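Local coordinates for SYE1 (Shewanella oneidensis, PDB 4AWT), which binds flavin mononucleotide and, as in its old yellow enzyme relatives, probably reduces activated carbon-carbon double bonds with electrons from NADH or NADPH, at residues Asn189-Glu195 with Thr243-Asp247; Leu237-Asn241 with Val272-Pro278. The protein carries 1 engineered substitution. All coordinates share one frame; numbering follows the deposited sequence.

How the contacts relate
Both contacts involve the long loop between strand 230-234 and helix 248-261 of the eight-stranded parallel barrel. Contact 2 uses its first half, 237-241, and contact 1 its second half, 243-247. The segments alternate along the chain: 189-195, 237-241, 243-247, 272-278. Contact 1 therefore ties the loop back to the end of helix 187-192, beyond the fourth barrel strand. Contact 2 ties it forward to the loop after the sixth, strand 266-270. The centres of the two contacts lie about 14 Å apart, and the two meet where Val244 CG2 packs on Thr239 CG2 at 3.8 Å. Contact 2 reaches the flavin; contact 1 lies farther out, beside a bound ethyl hydrogen carbonate.

Contact 1: residues Asn189-Glu195 with Thr243-Asp247; sequences NQFIDSE and TVDAD
The side chain of Asp193 crosses that of Thr243 at about a right angle. OD2 of Asp193 comes within 3.2 Å of CB of Thr243. The other oxygen, OD1, lies beside CB of Asp245 and is hydrogen-bonded to Tyr252 of helix 248-261. The carboxylates of Asp193 and Asp245 are turned 29° against each other. Their OD1 atoms stay 4.6 Å apart, and the bonds to Tyr252 and to Ser194 N probably ease the repulsion. Water 1 lies 2.6 Å from Asn189 OD1, to which it probably donates, and is also bonded to Thr243 OG1. Gly185 N also bonds to that Asn189 oxygen. CG2 of Thr243 packs against CG of Gln190.

Asp193 is the first residue to leave helix 187-192, and the chain after it meets the loop after the fifth strand of the TIM barrel. Ser194 N donates to the anti lone pair of Asp245 OD1 at 2.9 Å. Glu195 N donates to Val244 O at 2.9 Å. Ser194 OG sits between its own N and carbonyl carbon (chi1 64°). There Ser194 OG accepts from Ala246 N at 3.0 Å and donates to Glu195 OE2 at 2.6 Å, on the anti side of that carboxylate. Ser194 also touches the bound ethyl hydrogen carbonate. Asp245 OD2 is hydrogen-bonded to Thr251 of helix 248-261 and met by Asp247 N from above the carboxylate plane, an Asx turn.

Contact 2: residues Leu237-Asn241 with Val272-Pro278; sequences LTTLN and VDWDDAP. With BOG (octyl beta-D-glucopyranoside), chain D; FMN (flavin mononucleotide), chain B.
Asp276 and Leu240 both hold CG opposite their backbone N, with chi1 of -178° and -175°. In Asp276 this extends the carboxylate to the backbone of 237-241. Asp276 OD2 accepts from Thr239 N at 2.8 Å, by the syn lone pair and nearly straight (169°). Its OD1 takes a bond from water 2, which also bridges Leu237 O and Thr239 OG1. In Leu240 it turns the branch toward Trp274, and CD2 meets the edge of that ring, 3.7 Å from its CD1. Thr238 CG2 and Leu237 CB pack on the ring of Pro278.

A type II' turn from Asp273 to Asp276 carries Trp274, which with Val272 belongs to the FMN pocket. C3' of the octyl glucoside, a detergent and probably not a natural ligand, lies over one face of the indole, and the flavin C9 lies beyond the opposite face. Trp274 NE1 donates to O5 of the glucoside at 2.8 Å. In one of two conformers of Asp273, O6 of the glucoside donates to its OD2 at 2.6 Å. O6 also accepts from Asn241 ND2, which also bonds to Asn184 O. An alanine in place of Trp274 would probably leave O5 without this donor and open a gap between glucoside and flavin.

Both segments are loops of the barrel. One runs from strand 230-234 toward helix 248-261, the other from strand 266-270 toward helix 282-291.

Contact 1: residues Asn189-Glu195 with Thr243-Asp247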
# COMPACT_ATOMS: atom_id res chain seq x y z
N ASN A 189 -6.73 5.05 7.91
CA ASN A 189 -6.99 6.39 7.44
C ASN A 189 -8.35 6.90 7.88
O ASN A 189 -8.51 8.12 8.07
CB ASN A 189 -6.76 6.38 5.94
CG ASN A 189 -6.58 7.69 5.22
OD1 ASN A 189 -6.20 7.66 4.04
ND2 ASN A 189 -6.77 8.82 5.88
N GLN A 190 -9.33 6.01 8.05
CA GLN A 190 -10.65 6.37 8.55
C GLN A 190 -10.62 6.80 10.03
O GLN A 190 -11.56 7.46 10.45
CB GLN A 190 -11.62 5.19 8.37
CG GLN A 190 -11.93 4.90 6.91
CD GLN A 190 -12.31 3.48 6.62
OE1 GLN A 190 -13.01 2.81 7.41
NE2 GLN A 190 -11.88 2.96 5.50
N PHE A 191 -9.59 6.43 10.76
CA PHE A 191 -9.34 6.97 12.09
C PHE A 191 -8.55 8.28 12.06
O PHE A 191 -8.82 9.19 12.82
CB PHE A 191 -8.60 5.98 12.99
CG PHE A 191 -9.44 4.85 13.52
CD1 PHE A 191 -9.77 3.75 12.73
CD2 PHE A 191 -9.94 4.89 14.81
CE1 PHE A 191 -10.52 2.72 13.22
CE2 PHE A 191 -10.71 3.86 15.31
CZ PHE A 191 -10.99 2.78 14.52
N ILE A 192 -7.53 8.36 11.19
CA ILE A 192 -6.64 9.52 11.18
C ILE A 192 -7.37 10.79 10.81
O ILE A 192 -7.16 11.85 11.42
CB ILE A 192 -5.46 9.29 10.22
CG1 ILE A 192 -4.57 8.16 10.67
CG2 ILE A 192 -4.65 10.59 10.06
CD1 ILE A 192 -3.51 7.72 9.66
N ASP A 193 -8.16 10.74 9.74
CA ASP A 193 -8.71 11.94 9.13
C ASP A 193 -9.97 12.39 9.86
O ASP A 193 -10.93 11.65 10.04
CB ASP A 193 -8.97 11.72 7.67
CG ASP A 193 -7.74 11.68 6.76
OD1 ASP A 193 -6.64 11.88 7.30
OD2 ASP A 193 -7.94 11.45 5.55
N SER A 194 -9.96 13.67 10.26
CA SER A 194 -10.99 14.17 11.17
C SER A 194 -12.38 13.99 10.64
O SER A 194 -13.31 13.73 11.41
CB SER A 194 -10.72 15.62 11.49
OG SER A 194 -10.81 16.45 10.37
N GLU A 195 -12.63 14.17 9.32
CA GLU A 195 -13.99 14.17 8.85
C GLU A 195 -14.53 12.73 8.68
O GLU A 195 -15.72 12.56 8.40
CB GLU A 195 -14.12 14.98 7.57
CG GLU A 195 -13.62 16.40 7.75
CD GLU A 195 -14.01 17.10 9.07
OE1 GLU A 195 -15.24 17.31 9.06
OE2 GLU A 195 -13.22 17.42 10.02
N THR A 243 -11.88 9.99 2.69
CA THR A 243 -11.34 10.50 3.92
C THR A 243 -10.73 11.88 3.69
O THR A 243 -9.82 12.03 2.85
CB THR A 243 -10.29 9.55 4.52
OG1 THR A 243 -9.25 9.24 3.61
CG2 THR A 243 -10.91 8.25 4.96
N VAL A 244 -11.22 12.84 4.49
CA VAL A 244 -10.77 14.22 4.48
C VAL A 244 -10.34 14.61 5.88
O VAL A 244 -11.12 14.33 6.82
CB VAL A 244 -11.94 15.16 4.03
CG1 VAL A 244 -11.49 16.61 4.01
CG2 VAL A 244 -12.43 14.74 2.65
N ASP A 245 -9.19 15.23 6.04
CA ASP A 245 -8.78 15.77 7.31
C ASP A 245 -8.86 17.30 7.27
O ASP A 245 -8.55 17.91 6.25
CB ASP A 245 -7.37 15.38 7.66
CG ASP A 245 -6.96 15.81 9.02
OD1 ASP A 245 -7.71 15.44 10.00
OD2 ASP A 245 -5.97 16.52 9.17
N ALA A 246 -9.26 17.93 8.31
CA ALA A 246 -9.45 19.38 8.38
C ALA A 246 -8.13 20.13 8.42
O ALA A 246 -8.06 21.27 7.91
CB ALA A 246 -10.29 19.79 9.56
N ASP A 247 -7.07 19.58 8.98
CA ASP A 247 -5.80 20.26 9.14
C ASP A 247 -4.69 19.25 8.80
O ASP A 247 -3.94 18.83 9.67
CB ASP A 247 -5.66 20.84 10.54
CG ASP A 247 -4.51 21.79 10.76
OD1 ASP A 247 -3.67 21.94 9.82
OD2 ASP A 247 -4.43 22.37 11.88
O HOH W 1 -6.24 9.95 2.76

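Contact 2: residues Leu237-Asn241 with Val272-Pro278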
# COMPACT_ATOMS: atom_id res chain seq x y z
N LEU A 237 -3.09 14.24 1.62
CA LEU A 237 -3.86 15.24 0.94
C LEU A 237 -4.86 14.67 -0.06
O LEU A 237 -5.82 15.39 -0.43
CB LEU A 237 -2.98 16.24 0.22
CG LEU A 237 -2.07 17.05 1.13
CD1 LEU A 237 -1.22 17.97 0.26
CD2 LEU A 237 -2.83 17.87 2.14
N THR A 238 -4.71 13.47 -0.54
CA THR A 238 -5.72 12.87 -1.40
C THR A 238 -6.94 12.50 -0.55
O THR A 238 -6.85 12.28 0.64
CB THR A 238 -5.18 11.67 -2.17
OG1 THR A 238 -4.70 10.73 -1.20
CG2 THR A 238 -4.08 12.05 -3.14
N THR A 239 -8.08 12.50 -1.22
CA THR A 239 -9.39 12.32 -0.58
C THR A 239 -10.31 11.45 -1.40
O THR A 239 -11.51 11.30 -1.08
CB THR A 239 -10.05 13.69 -0.34
OG1 THR A 239 -10.28 14.31 -1.63
CG2 THR A 239 -9.23 14.58 0.57
N LEU A 240 -9.81 10.83 -2.48
CA LEU A 240 -10.65 10.15 -3.42
C LEU A 240 -11.55 9.10 -2.80
O LEU A 240 -12.71 8.95 -3.20
CB LEU A 240 -9.73 9.48 -4.49
CG LEU A 240 -10.46 8.82 -5.63
CD1 LEU A 240 -11.19 9.84 -6.48
CD2 LEU A 240 -9.43 8.04 -6.43
N ASN A 241 -11.03 8.30 -1.88
CA ASN A 241 -11.80 7.24 -1.26
C ASN A 241 -12.57 7.66 -0.03
O ASN A 241 -13.13 6.83 0.68
CB ASN A 241 -10.92 6.02 -1.00
CG ASN A 241 -10.54 5.37 -2.27
OD1 ASN A 241 -11.22 5.52 -3.30
ND2 ASN A 241 -9.44 4.64 -2.21
N VAL A 272 -0.55 10.93 -5.17
CA VAL A 272 -1.64 10.94 -6.14
C VAL A 272 -2.40 9.65 -5.97
O VAL A 272 -1.76 8.60 -5.75
CB VAL A 272 -1.11 11.04 -7.58
CG1 VAL A 272 -2.25 10.93 -8.60
CG2 VAL A 272 -0.31 12.31 -7.79
N ASP A 273 -3.73 9.69 -6.08
CA ASP A 273 -4.47 8.45 -6.19
C ASP A 273 -5.40 8.62 -7.39
O ASP A 273 -6.27 9.48 -7.45
CB ASP A 273 -5.23 8.14 -4.91
CG ASP A 273 -5.60 6.70 -4.74
OD1 ASP A 273 -4.80 5.83 -5.10
OD2 ASP A 273 -6.71 6.45 -4.18
N TRP A 274 -5.07 7.85 -8.42
CA TRP A 274 -5.74 7.91 -9.73
C TRP A 274 -5.57 9.32 -10.31
O TRP A 274 -4.44 9.68 -10.69
CB TRP A 274 -7.15 7.41 -9.67
CG TRP A 274 -7.17 5.96 -9.34
CD1 TRP A 274 -7.46 5.40 -8.14
CD2 TRP A 274 -6.84 4.90 -10.22
NE1 TRP A 274 -7.36 4.05 -8.22
CE2 TRP A 274 -6.98 3.71 -9.48
CE3 TRP A 274 -6.45 4.79 -11.54
CZ2 TRP A 274 -6.75 2.45 -10.02
CZ3 TRP A 274 -6.23 3.51 -12.06
CH2 TRP A 274 -6.39 2.38 -11.29
N ASP A 275 -6.67 10.07 -10.43
CA ASP A 275 -6.74 11.43 -10.95
C ASP A 275 -6.72 12.47 -9.83
O ASP A 275 -6.80 13.69 -10.13
CB ASP A 275 -8.01 11.64 -11.80
CG ASP A 275 -9.32 11.20 -11.17
OD1 ASP A 275 -9.35 10.43 -10.16
OD2 ASP A 275 -10.37 11.62 -11.78
N ASP A 276 -6.70 12.07 -8.58
CA ASP A 276 -6.71 12.97 -7.42
C ASP A 276 -5.26 13.34 -7.13
O ASP A 276 -4.53 12.54 -6.52
CB ASP A 276 -7.38 12.31 -6.25
CG ASP A 276 -7.49 13.13 -4.99
OD1 ASP A 276 -7.15 14.35 -5.00
OD2 ASP A 276 -7.91 12.53 -3.99
N ALA A 277 -4.85 14.48 -7.63
CA ALA A 277 -3.46 14.94 -7.63
C ALA A 277 -3.40 16.33 -7.00
O ALA A 277 -3.15 17.32 -7.66
CB ALA A 277 -2.87 14.91 -9.04
N PRO A 278 -3.66 16.42 -5.69
CA PRO A 278 -3.71 17.71 -5.03
C PRO A 278 -2.34 18.35 -4.98
O PRO A 278 -1.32 17.69 -4.88
CB PRO A 278 -4.25 17.38 -3.63
CG PRO A 278 -3.79 15.96 -3.39
CD PRO A 278 -3.87 15.31 -4.73
C1 BOG D . -8.85 0.85 -6.82
O1 BOG D . -9.23 1.01 -8.16
C2 BOG D . -7.97 -0.34 -6.62
O2 BOG D . -8.64 -1.54 -6.90
C3 BOG D . -7.46 -0.45 -5.17
O3 BOG D . -6.46 -1.42 -5.08
C4 BOG D . -6.80 0.89 -4.81
O4 BOG D . -6.40 0.84 -3.48
C5 BOG D . -7.71 2.08 -5.07
O5 BOG D . -8.06 2.02 -6.44
C6 BOG D . -7.05 3.39 -4.75
O6 BOG D . -8.04 4.38 -4.95
C1' BOG D . -10.45 1.70 -8.35
C2' BOG D . -10.96 1.72 -9.79
C3' BOG D . -9.92 2.07 -10.81
C4' BOG D . -10.31 2.51 -12.22
C5' BOG D . -9.68 1.53 -13.20
C6' BOG D . -10.75 0.67 -13.87
C7' BOG D . -10.10 -0.34 -14.84
C8' BOG D . -11.18 -0.72 -15.84
N1 FMN B . -1.98 1.65 -3.59
C2 FMN B . -1.86 0.93 -2.48
O2 FMN B . -1.36 1.41 -1.43
N3 FMN B . -2.28 -0.39 -2.45
C4 FMN B . -2.84 -1.02 -3.55
O4 FMN B . -3.10 -2.25 -3.47
C4A FMN B . -3.06 -0.23 -4.67
N5 FMN B . -3.71 -0.75 -5.79
C5A FMN B . -3.53 -0.06 -7.02
C6 FMN B . -3.91 -0.66 -8.20
C7 FMN B . -3.73 -0.03 -9.45
C7M FMN B . -4.06 -0.81 -10.70
C8 FMN B . -3.20 1.22 -9.47
C8M FMN B . -2.94 1.96 -10.77
C9 FMN B . -2.82 1.86 -8.27
C9A FMN B . -2.97 1.22 -7.03
N10 FMN B . -2.53 1.82 -5.83
C10 FMN B . -2.52 1.07 -4.67
C1' FMN B . -1.89 3.14 -5.88
C2' FMN B . -0.44 3.10 -6.41
O2' FMN B . 0.41 2.47 -5.47
C3' FMN B . 0.13 4.48 -6.65
O3' FMN B . 0.29 5.21 -5.44
C4' FMN B . -0.66 5.34 -7.65
O4' FMN B . -1.03 4.61 -8.80
C5' FMN B . 0.06 6.63 -8.00
O5' FMN B . 1.31 6.37 -8.66
P FMN B . 1.41 6.46 -10.27
O1P FMN B . 0.58 5.32 -10.81
O2P FMN B . 0.86 7.81 -10.67
O3P FMN B . 2.88 6.30 -10.53
O HOH W 2 -7.83 15.51 -2.68
O HOH W 3 -8.15 7.92 -1.65